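PDB 1BKJ: NADPH-flavin oxidoreductase from Vibrio harveyi, which catalyses the NADPH-dependent reduction of FMN to FMNH2, supplying reduced flavin to luciferase for bioluminescence. Local coordinates for residues A[13-18]-A[160-165]; A[20-25]-A[72-77]; A[127-132]-A[154-159]. One frame throughout, in Å; residues are numbered along the deposited sequence.

Contact 1: A[13-18]-A[160-165]. With FMN (flavin mononucleotide), chain D.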
loop_
_atom_site.group_PDB
_atom_site.type_symbol
_atom_site.label_atom_id
_atom_site.label_comp_id
_atom_site.label_asym_id
_atom_site.label_seq_id
_atom_site.Cartn_x
_atom_site.Cartn_y
_atom_site.Cartn_z
ATOM N N SER A 13 4.779 16.035 -3.329
ATOM C CA SER A 13 5.193 15.947 -1.933
ATOM C C SER A 13 5.595 17.323 -1.436
ATOM O O SER A 13 6.247 18.078 -2.156
ATOM C CB SER A 13 6.344 14.974 -1.754
ATOM O OG SER A 13 5.916 13.645 -2.022
ATOM N N ILE A 14 5.064 17.677 -0.269
ATOM C CA ILE A 14 5.312 18.956 0.376
ATOM C C ILE A 14 6.246 18.718 1.559
ATOM O O ILE A 14 5.983 17.868 2.427
ATOM C CB ILE A 14 3.990 19.644 0.835
ATOM C CG1 ILE A 14 3.046 19.885 -0.355
ATOM C CG2 ILE A 14 4.278 20.948 1.588
ATOM C CD1 ILE A 14 3.585 20.772 -1.475
ATOM N N ARG A 15 7.340 19.479 1.576
ATOM C CA ARG A 15 8.371 19.360 2.588
ATOM C C ARG A 15 8.653 20.647 3.369
ATOM O O ARG A 15 9.699 20.769 4.008
ATOM C CB ARG A 15 9.648 18.812 1.936
ATOM C CG ARG A 15 9.524 17.371 1.426
ATOM C CD ARG A 15 10.767 16.932 0.677
ATOM N NE ARG A 15 10.614 15.602 0.076
ATOM C CZ ARG A 15 10.233 15.376 -1.179
ATOM N NH1 ARG A 15 9.953 16.383 -1.990
ATOM N NH2 ARG A 15 10.148 14.140 -1.636
ATOM N N LYS A 16 7.734 21.613 3.281
ATOM C CA LYS A 16 7.833 22.876 4.022
ATOM C C LYS A 16 6.415 23.260 4.420
ATOM O O LYS A 16 5.520 23.325 3.579
ATOM C CB LYS A 16 8.493 23.997 3.212
ATOM C CG LYS A 16 9.162 25.042 4.107
ATOM C CD LYS A 16 9.691 26.229 3.322
ATOM C CE LYS A 16 10.127 27.325 4.280
ATOM N NZ LYS A 16 10.282 28.631 3.572
ATOM N N PHE A 17 6.219 23.483 5.720
ATOM C CA PHE A 17 4.903 23.800 6.270
ATOM C C PHE A 17 4.876 25.064 7.098
ATOM O O PHE A 17 5.906 25.479 7.636
ATOM C CB PHE A 17 4.430 22.654 7.179
ATOM C CG PHE A 17 4.399 21.312 6.509
ATOM C CD1 PHE A 17 3.326 20.958 5.683
ATOM C CD2 PHE A 17 5.459 20.401 6.676
ATOM C CE1 PHE A 17 3.288 19.710 5.019
ATOM C CE2 PHE A 17 5.445 19.141 6.021
ATOM C CZ PHE A 17 4.348 18.794 5.186
ATOM N N THR A 18 3.695 25.683 7.191
ATOM C CA THR A 18 3.519 26.860 8.044
ATOM C C THR A 18 3.149 26.312 9.446
ATOM O O THR A 18 2.967 25.099 9.605
ATOM C CB THR A 18 2.405 27.820 7.544
ATOM O OG1 THR A 18 1.140 27.159 7.577
ATOM C CG2 THR A 18 2.683 28.311 6.132
ATOM N N PRO A 160 0.796 23.845 3.317
ATOM C CA PRO A 160 1.963 24.108 2.462
ATOM C C PRO A 160 2.620 25.476 2.546
ATOM O O PRO A 160 1.926 26.490 2.654
ATOM C CB PRO A 160 1.409 23.911 1.049
ATOM C CG PRO A 160 0.236 23.047 1.236
ATOM C CD PRO A 160 -0.388 23.619 2.463
ATOM N N ASP A 161 3.955 25.484 2.516
ATOM C CA ASP A 161 4.731 26.718 2.492
ATOM C C ASP A 161 5.735 26.631 1.341
ATOM O O ASP A 161 6.847 27.165 1.415
ATOM C CB ASP A 161 5.430 27.013 3.825
ATOM C CG ASP A 161 5.834 28.488 3.968
ATOM O OD1 ASP A 161 5.222 29.356 3.313
ATOM O OD2 ASP A 161 6.758 28.780 4.743
ATOM N N GLN A 162 5.334 25.905 0.299
ATOM C CA GLN A 162 6.096 25.727 -0.940
ATOM C C GLN A 162 5.134 25.204 -1.987
ATOM O O GLN A 162 4.129 24.581 -1.641
ATOM C CB GLN A 162 7.309 24.783 -0.776
ATOM C CG GLN A 162 7.022 23.336 -0.393
ATOM C CD GLN A 162 8.271 22.453 -0.389
ATOM O OE1 GLN A 162 8.160 21.234 -0.396
ATOM N NE2 GLN A 162 9.457 23.063 -0.362
ATOM N N ASN A 163 5.429 25.472 -3.260
ATOM C CA ASN A 163 4.586 25.011 -4.366
ATOM C C ASN A 163 5.464 24.363 -5.465
ATOM O O ASN A 163 5.757 25.001 -6.480
ATOM C CB ASN A 163 3.741 26.189 -4.917
ATOM C CG ASN A 163 2.605 25.738 -5.847
ATOM O OD1 ASN A 163 2.295 24.551 -5.948
ATOM N ND2 ASN A 163 1.985 26.696 -6.538
ATOM N N PRO A 164 5.906 23.092 -5.264
ATOM C CA PRO A 164 6.745 22.392 -6.251
ATOM C C PRO A 164 5.940 21.996 -7.487
ATOM O O PRO A 164 4.697 21.973 -7.458
ATOM C CB PRO A 164 7.203 21.134 -5.502
ATOM C CG PRO A 164 6.962 21.439 -4.060
ATOM C CD PRO A 164 5.695 22.220 -4.095
ATOM N N GLU A 165 6.652 21.717 -8.574
ATOM C CA GLU A 165 6.014 21.321 -9.820
ATOM C C GLU A 165 5.797 19.810 -9.771
ATOM O O GLU A 165 6.505 19.104 -9.052
ATOM C CB GLU A 165 6.886 21.739 -11.013
HETATM N N1 FMN D . 10.197 11.777 0.754
HETATM C C2 FMN D . 11.035 12.388 1.657
HETATM O O2 FMN D . 11.504 13.490 1.534
HETATM N N3 FMN D . 11.374 11.560 2.720
HETATM C C4 FMN D . 11.131 10.160 2.834
HETATM O O4 FMN D . 11.619 9.572 3.783
HETATM C C4A FMN D . 10.330 9.607 1.781
HETATM N N5 FMN D . 9.851 8.321 1.999
HETATM C C5A FMN D . 8.840 7.792 1.182
HETATM C C6 FMN D . 8.306 6.567 1.538
HETATM C C7 FMN D . 7.257 6.021 0.801
HETATM C C7M FMN D . 6.568 4.750 1.381
HETATM C C8 FMN D . 6.770 6.710 -0.347
HETATM C C8M FMN D . 5.744 6.144 -1.274
HETATM C C9 FMN D . 7.293 7.925 -0.707
HETATM C C9A FMN D . 8.346 8.510 0.063
HETATM N N10 FMN D . 8.887 9.823 -0.192
HETATM C C10 FMN D . 9.805 10.415 0.713
HETATM C "C1'" FMN D . 8.335 10.652 -1.123
HETATM C "C2'" FMN D . 9.030 10.773 -2.459
HETATM O "O2'" FMN D . 10.389 10.785 -2.576
HETATM C "C3'" FMN D . 8.187 10.971 -3.649
HETATM O "O3'" FMN D . 6.912 10.381 -3.620
HETATM C "C4'" FMN D . 8.753 11.140 -5.033
HETATM O "O4'" FMN D . 10.117 11.442 -5.200
HETATM C "C5'" FMN D . 7.878 11.399 -6.164
HETATM O "O5'" FMN D . 7.565 12.813 -5.982
HETATM P P FMN D . 6.088 13.399 -5.620
HETATM O O1P FMN D . 5.311 13.131 -6.815
HETATM O O2P FMN D . 6.371 14.817 -5.288
HETATM O O3P FMN D . 5.503 12.597 -4.520
HETATM O O HOH W 1 9.471 19.261 -1.916
#
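Q162 reaches across to the backbone of R15, where its OE1 accepts the N-H of R15 N at 2.8 Å. The bond is fairly straight (163°), although the donor stands above the plane of the carboxamide. A glutamine suits this place because its chain, extended beyond CG, carries a polar end past I14 to a loop amide. Water 1 uses the same oxygen, donating to Q162 OE1 while accepting from R15 NH1. The backbones meet once, D161 N giving a hydrogen bond to K16 O at 2.9 Å.

K16 NZ and D161 OD2, both on exposed side chains, make a long salt bridge of 3.7 Å. Apolar packing lies on the buried side, where the two branches of I14 divide the work. I14 CD1 meets P164 CD at 3.7 Å, and I14 CG2 rests on P160.

Towards the cofactor, S13 N and S13 OG bind two phosphate oxygens of FMN, and R15 NE donates to FMN O2 at 2.7 Å. FMN O2 lies at the guanidinium edge, near its plane, while S13 CB lies over one face, toward its rim. This is the FMN site of a nitroreductase-family enzyme, in which one short loop binds both phosphate and pyrimidine ends of the cofactor.

Contact 2: A[20-25]-A[72-77]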
loop_
_atom_site.group_PDB
_atom_site.type_symbol
_atom_site.label_atom_id
_atom_site.label_comp_id
_atom_site.label_asym_id
_atom_site.label_seq_id
_atom_site.Cartn_x
_atom_site.Cartn_y
_atom_site.Cartn_z
ATOM N N VAL A 20 0.366 26.867 11.101
ATOM C CA VAL A 20 -1.091 26.778 11.260
ATOM C C VAL A 20 -1.498 25.306 11.533
ATOM O O VAL A 20 -1.162 24.411 10.762
ATOM C CB VAL A 20 -1.839 27.351 10.018
ATOM C CG1 VAL A 20 -3.357 27.360 10.250
ATOM C CG2 VAL A 20 -1.354 28.761 9.701
ATOM N N PRO A 21 -2.173 25.040 12.670
ATOM C CA PRO A 21 -2.562 23.652 12.948
ATOM C C PRO A 21 -3.724 23.105 12.115
ATOM O O PRO A 21 -4.422 23.855 11.421
ATOM C CB PRO A 21 -2.889 23.682 14.444
ATOM C CG PRO A 21 -3.375 25.071 14.675
ATOM C CD PRO A 21 -2.444 25.910 13.835
ATOM N N ILE A 22 -3.859 21.783 12.133
ATOM C CA ILE A 22 -4.942 21.083 11.448
ATOM C C ILE A 22 -6.012 20.998 12.545
ATOM O O ILE A 22 -5.689 20.747 13.716
ATOM C CB ILE A 22 -4.452 19.669 10.952
ATOM C CG1 ILE A 22 -3.546 19.863 9.727
ATOM C CG2 ILE A 22 -5.630 18.713 10.632
ATOM C CD1 ILE A 22 -2.786 18.642 9.293
ATOM N N THR A 23 -7.260 21.292 12.181
ATOM C CA THR A 23 -8.358 21.254 13.150
ATOM C C THR A 23 -8.716 19.819 13.551
ATOM O O THR A 23 -8.371 18.871 12.844
ATOM C CB THR A 23 -9.637 21.972 12.635
ATOM O OG1 THR A 23 -10.231 21.220 11.568
ATOM C CG2 THR A 23 -9.323 23.384 12.151
ATOM N N ASP A 24 -9.400 19.673 14.687
ATOM C CA ASP A 24 -9.829 18.365 15.182
ATOM C C ASP A 24 -10.789 17.689 14.198
ATOM O O ASP A 24 -10.692 16.485 13.988
ATOM C CB ASP A 24 -10.492 18.481 16.565
ATOM C CG ASP A 24 -9.497 18.750 17.687
ATOM O OD1 ASP A 24 -8.280 18.474 17.549
ATOM O OD2 ASP A 24 -9.959 19.228 18.746
ATOM N N GLU A 25 -11.660 18.482 13.560
ATOM C CA GLU A 25 -12.627 17.980 12.574
ATOM C C GLU A 25 -11.919 17.446 11.331
ATOM O O GLU A 25 -12.303 16.393 10.806
ATOM C CB GLU A 25 -13.618 19.075 12.155
ATOM N N SER A 72 8.437 20.093 12.016
ATOM C CA SER A 72 7.631 21.270 11.679
ATOM C C SER A 72 6.207 21.022 11.174
ATOM O O SER A 72 5.376 21.939 11.176
ATOM C CB SER A 72 8.398 22.188 10.726
ATOM O OG SER A 72 8.581 21.580 9.462
ATOM N N ALA A 73 5.915 19.785 10.771
ATOM C CA ALA A 73 4.573 19.405 10.301
ATOM C C ALA A 73 3.533 19.580 11.415
ATOM O O ALA A 73 3.858 19.405 12.596
ATOM C CB ALA A 73 4.575 17.954 9.844
ATOM N N ALA A 74 2.305 19.951 11.038
ATOM C CA ALA A 74 1.204 20.122 11.992
ATOM C C ALA A 74 0.843 18.770 12.624
ATOM O O ALA A 74 0.556 18.701 13.814
ATOM C CB ALA A 74 -0.010 20.745 11.301
ATOM N N GLU A 75 0.893 17.702 11.823
ATOM C CA GLU A 75 0.610 16.336 12.283
ATOM C C GLU A 75 1.632 15.315 11.745
ATOM O O GLU A 75 2.055 15.407 10.592
ATOM C CB GLU A 75 -0.802 15.873 11.850
ATOM C CG GLU A 75 -2.004 16.554 12.535
ATOM C CD GLU A 75 -2.059 16.350 14.041
ATOM O OE1 GLU A 75 -1.859 15.207 14.505
ATOM O OE2 GLU A 75 -2.322 17.338 14.763
ATOM N N PHE A 76 2.052 14.374 12.592
ATOM C CA PHE A 76 2.953 13.313 12.164
ATOM C C PHE A 76 2.348 11.981 12.597
ATOM O O PHE A 76 2.212 11.712 13.792
ATOM C CB PHE A 76 4.375 13.476 12.712
ATOM C CG PHE A 76 5.378 12.508 12.112
ATOM C CD1 PHE A 76 5.730 12.593 10.745
ATOM C CD2 PHE A 76 5.939 11.473 12.895
ATOM C CE1 PHE A 76 6.622 11.661 10.154
ATOM C CE2 PHE A 76 6.839 10.528 12.314
ATOM C CZ PHE A 76 7.175 10.630 10.940
ATOM N N LEU A 77 1.990 11.169 11.600
ATOM C CA LEU A 77 1.374 9.849 11.785
ATOM C C LEU A 77 2.358 8.738 11.415
ATOM O O LEU A 77 3.023 8.829 10.385
ATOM C CB LEU A 77 0.143 9.722 10.886
ATOM C CG LEU A 77 -0.951 10.787 10.902
ATOM C CD1 LEU A 77 -1.999 10.414 9.881
ATOM C CD2 LEU A 77 -1.569 10.926 12.300
HETATM O O HOH W 2 -2.292 20.209 14.193
HETATM O O HOH W 3 -5.198 18.051 14.614
#
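I22 lays its side chain against A74 and E75. Its CG1 lies 4.0 Å from A74 CB, and its CD1 meets the aliphatic part of E75, 3.9 Å from E75 CG. The longer branch gets there because CG1 is anti to the carbonyl carbon (chi1 -75°) and the chain then runs on extended to CD1. Isoleucine suits this buried place, its branched apolar chain packing against A74, the E75 methylenes and L157. A74 offers just a methyl group, small enough to let the backbones approach: the CA atoms of P21 and A74 are the nearest across the contact, and V20 O also touches A74 CB.

Around this apolar centre the polar atoms are reached through water. Water 2 accepts from I22 N at 3.0 Å and lies within donating distance of E75 OE2, while water 3 donates both to I22 O and to E75 OE2. Glutamate fits because chi1 (-70°) sets its CG beside I22 CD1, and the bend at chi2 (-61°) then turns the carboxylate to the waters.

Farther out, R50 forms a salt bridge with E75 OE1, giving the carboxylate a charged partner on its other oxygen. A74 and E75 both face L157, a classic beta bulge where strand 75-82 begins. On the other segment, T23 is the N-cap of helix 24-35.

No direct hydrogen bond joins the two segments. Between them the contact is a small apolar patch, with water 3, and probably water 2, linking I22 to E75, and the positive charge of R50 probably favours the ionised form of E75.

Contact 3: A[127-132]-A[154-159]; sequences VYIGGL and GMCLGH. With FMN (flavin mononucleotide), chain D.
V127, Y128 and I129 pair with C156, M155 and G154 in an antiparallel ladder, the tight part of the contact. V127 and C156 form one hydrogen-bonded pair, with C156 N to V127 O at 2.9 Å and V127 N donating less closely to C156 O. I129 and G154 form the other, I129 N to G154 O and G154 N to I129 O, both 2.8 Å. G154 has no side chain, and L132 CD1 (3.8 Å from G154 N) and I129 CB occupy that side of it.

On the face carrying V127, I129 and C156, C156 SG lies 3.8 Å from I129 CG1, and V127 CG1 packs on C156 CB. On the other face, Y128 is held between two methyl groups, both offset toward the ring's rim. M155 CE sits over one side, 3.9 Å from the centroid, in a CH-pi contact, and FMN C8M lies over the opposite side. The extended M155 chain turns only at chi3 (-80°), carrying CE over the ring; M155 SD stands 5.5 Å from the Y128 centroid, above the same face, a distant Met-aromatic contact.

Beyond the ladder the two segments part. Buried G130 and G131 turn to the flavin, G130 N donating to FMN N5 at 3.0 Å and G131 N to FMN O4. The looser end is at H159, partly exposed and well away from 127-132.

Strand 125-129 is the last of its sheet within the chain, and strand 149-158 separates it from 75-82. Helix 98-121 packs on Y128, M155 and L157, with Q113 bonded to the tyrosine hydroxyl, whereas helix 69-72 lies against V127, I129 and C156.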
loop_
_atom_site.group_PDB
_atom_site.type_symbol
_atom_site.label_atom_id
_atom_site.label_comp_id
_atom_site.label_asym_id
_atom_site.label_seq_id
_atom_site.Cartn_x
_atom_site.Cartn_y
_atom_site.Cartn_z
ATOM N N VAL A 127 3.806 14.335 2.919
ATOM C CA VAL A 127 4.912 13.552 2.399
ATOM C C VAL A 127 5.072 12.307 3.251
ATOM O O VAL A 127 4.974 12.367 4.472
ATOM C CB VAL A 127 6.265 14.386 2.338
ATOM C CG1 VAL A 127 6.740 14.818 3.721
ATOM C CG2 VAL A 127 7.374 13.613 1.601
ATOM N N TYR A 128 5.299 11.175 2.592
ATOM C CA TYR A 128 5.534 9.913 3.297
ATOM C C TYR A 128 6.973 9.956 3.809
ATOM O O TYR A 128 7.813 10.632 3.207
ATOM C CB TYR A 128 5.427 8.733 2.353
ATOM C CG TYR A 128 4.059 8.309 1.921
ATOM C CD1 TYR A 128 3.428 8.920 0.829
ATOM C CD2 TYR A 128 3.393 7.257 2.579
ATOM C CE1 TYR A 128 2.155 8.496 0.388
ATOM C CE2 TYR A 128 2.117 6.825 2.150
ATOM C CZ TYR A 128 1.511 7.456 1.052
ATOM O OH TYR A 128 0.283 7.072 0.618
ATOM N N ILE A 129 7.250 9.287 4.930
ATOM C CA ILE A 129 8.594 9.252 5.519
ATOM C C ILE A 129 9.028 7.794 5.752
ATOM O O ILE A 129 8.752 7.211 6.811
ATOM C CB ILE A 129 8.686 10.090 6.869
ATOM C CG1 ILE A 129 8.209 11.550 6.674
ATOM C CG2 ILE A 129 10.121 10.066 7.452
ATOM C CD1 ILE A 129 9.037 12.404 5.733
ATOM N N GLY A 130 9.699 7.218 4.753
ATOM C CA GLY A 130 10.187 5.853 4.856
ATOM C C GLY A 130 11.557 5.794 5.509
ATOM O O GLY A 130 12.036 4.711 5.859
ATOM N N GLY A 131 12.158 6.974 5.702
ATOM C CA GLY A 131 13.463 7.115 6.329
ATOM C C GLY A 131 13.561 6.562 7.740
ATOM O O GLY A 131 14.653 6.228 8.183
ATOM N N LEU A 132 12.421 6.445 8.426
ATOM C CA LEU A 132 12.343 5.890 9.779
ATOM C C LEU A 132 12.873 4.463 9.872
ATOM O O LEU A 132 13.370 4.052 10.925
ATOM C CB LEU A 132 10.886 5.890 10.273
ATOM C CG LEU A 132 10.227 7.228 10.624
ATOM C CD1 LEU A 132 8.790 6.982 11.092
ATOM C CD2 LEU A 132 11.035 7.937 11.702
ATOM N N GLY A 154 6.280 6.862 8.176
ATOM C CA GLY A 154 5.585 7.963 8.804
ATOM C C GLY A 154 4.919 8.805 7.725
ATOM O O GLY A 154 5.032 8.500 6.528
ATOM N N MET A 155 4.211 9.852 8.140
ATOM C CA MET A 155 3.548 10.763 7.214
ATOM C C MET A 155 3.432 12.146 7.837
ATOM O O MET A 155 2.921 12.290 8.950
ATOM C CB MET A 155 2.152 10.254 6.821
ATOM C CG MET A 155 1.455 11.132 5.778
ATOM S SD MET A 155 -0.150 10.540 5.304
ATOM C CE MET A 155 0.319 9.273 4.163
ATOM N N CYS A 156 3.948 13.144 7.124
ATOM C CA CYS A 156 3.870 14.540 7.549
ATOM C C CYS A 156 2.639 15.159 6.894
ATOM O O CYS A 156 2.376 14.908 5.723
ATOM C CB CYS A 156 5.088 15.340 7.079
ATOM S SG CYS A 156 6.654 14.839 7.754
ATOM N N LEU A 157 1.857 15.912 7.666
ATOM C CA LEU A 157 0.670 16.603 7.158
ATOM C C LEU A 157 0.674 18.039 7.691
ATOM O O LEU A 157 1.144 18.293 8.804
ATOM C CB LEU A 157 -0.641 15.898 7.583
ATOM C CG LEU A 157 -0.992 14.478 7.094
ATOM C CD1 LEU A 157 -2.280 13.992 7.735
ATOM C CD2 LEU A 157 -1.073 14.436 5.562
ATOM N N GLY A 158 0.186 18.973 6.879
ATOM C CA GLY A 158 0.113 20.366 7.297
ATOM C C GLY A 158 -0.196 21.302 6.150
ATOM O O GLY A 158 -0.397 20.870 5.015
ATOM N N HIS A 159 -0.216 22.595 6.441
ATOM C CA HIS A 159 -0.482 23.607 5.420
ATOM C C HIS A 159 0.810 23.933 4.669
ATOM O O HIS A 159 1.816 24.261 5.294
ATOM C CB HIS A 159 -1.114 24.825 6.067
ATOM C CG HIS A 159 -2.485 24.554 6.593
ATOM N ND1 HIS A 159 -3.601 24.559 5.785
ATOM C CD2 HIS A 159 -2.920 24.268 7.843
ATOM C CE1 HIS A 159 -4.667 24.296 6.517
ATOM N NE2 HIS A 159 -4.281 24.113 7.768
HETATM N N1 FMN D . 10.197 11.777 0.754
HETATM C C2 FMN D . 11.035 12.388 1.657
HETATM O O2 FMN D . 11.504 13.490 1.534
HETATM N N3 FMN D . 11.374 11.560 2.720
HETATM C C4 FMN D . 11.131 10.160 2.834
HETATM O O4 FMN D . 11.619 9.572 3.783
HETATM C C4A FMN D . 10.330 9.607 1.781
HETATM N N5 FMN D . 9.851 8.321 1.999
HETATM C C5A FMN D . 8.840 7.792 1.182
HETATM C C6 FMN D . 8.306 6.567 1.538
HETATM C C7 FMN D . 7.257 6.021 0.801
HETATM C C7M FMN D . 6.568 4.750 1.381
HETATM C C8 FMN D . 6.770 6.710 -0.347
HETATM C C8M FMN D . 5.744 6.144 -1.274
HETATM C C9 FMN D . 7.293 7.925 -0.707
HETATM C C9A FMN D . 8.346 8.510 0.063
HETATM N N10 FMN D . 8.887 9.823 -0.192
HETATM C C10 FMN D . 9.805 10.415 0.713
HETATM C "C1'" FMN D . 8.335 10.652 -1.123
HETATM C "C2'" FMN D . 9.030 10.773 -2.459
HETATM O "O2'" FMN D . 10.389 10.785 -2.576
HETATM C "C3'" FMN D . 8.187 10.971 -3.649
HETATM O "O3'" FMN D . 6.912 10.381 -3.620
HETATM C "C4'" FMN D . 8.753 11.140 -5.033
HETATM O "O4'" FMN D . 10.117 11.442 -5.200
HETATM C "C5'" FMN D . 7.878 11.399 -6.164
HETATM O "O5'" FMN D . 7.565 12.813 -5.982
HETATM P P FMN D . 6.088 13.399 -5.620
HETATM O O1P FMN D . 5.311 13.131 -6.815
HETATM O O2P FMN D . 6.371 14.817 -5.288
HETATM O O3P FMN D . 5.503 12.597 -4.520
#

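In the fold
Contacts 1 and 3 both touch the same FMN: 13-18 binds its phosphate and pyrimidine end, while 127-132 meets the flavin around N5 and O4. Their centres are about 12 Å apart, and T18 N lies 3.0 Å from H159 O, just before 160-165. Contact 2 is set back from the cofactor, the side chain of A74 being about 11 Å from that of the FMN-binding Y69. It joins contact 3 through the sheet, with E75 O 3.0 Å from L157 N, and meets contact 1 where F17 CD2 packs on A73 CA at 3.9 Å. Along the chain, contacts 2 and 3 follow one another inside the loop closed by contact 1.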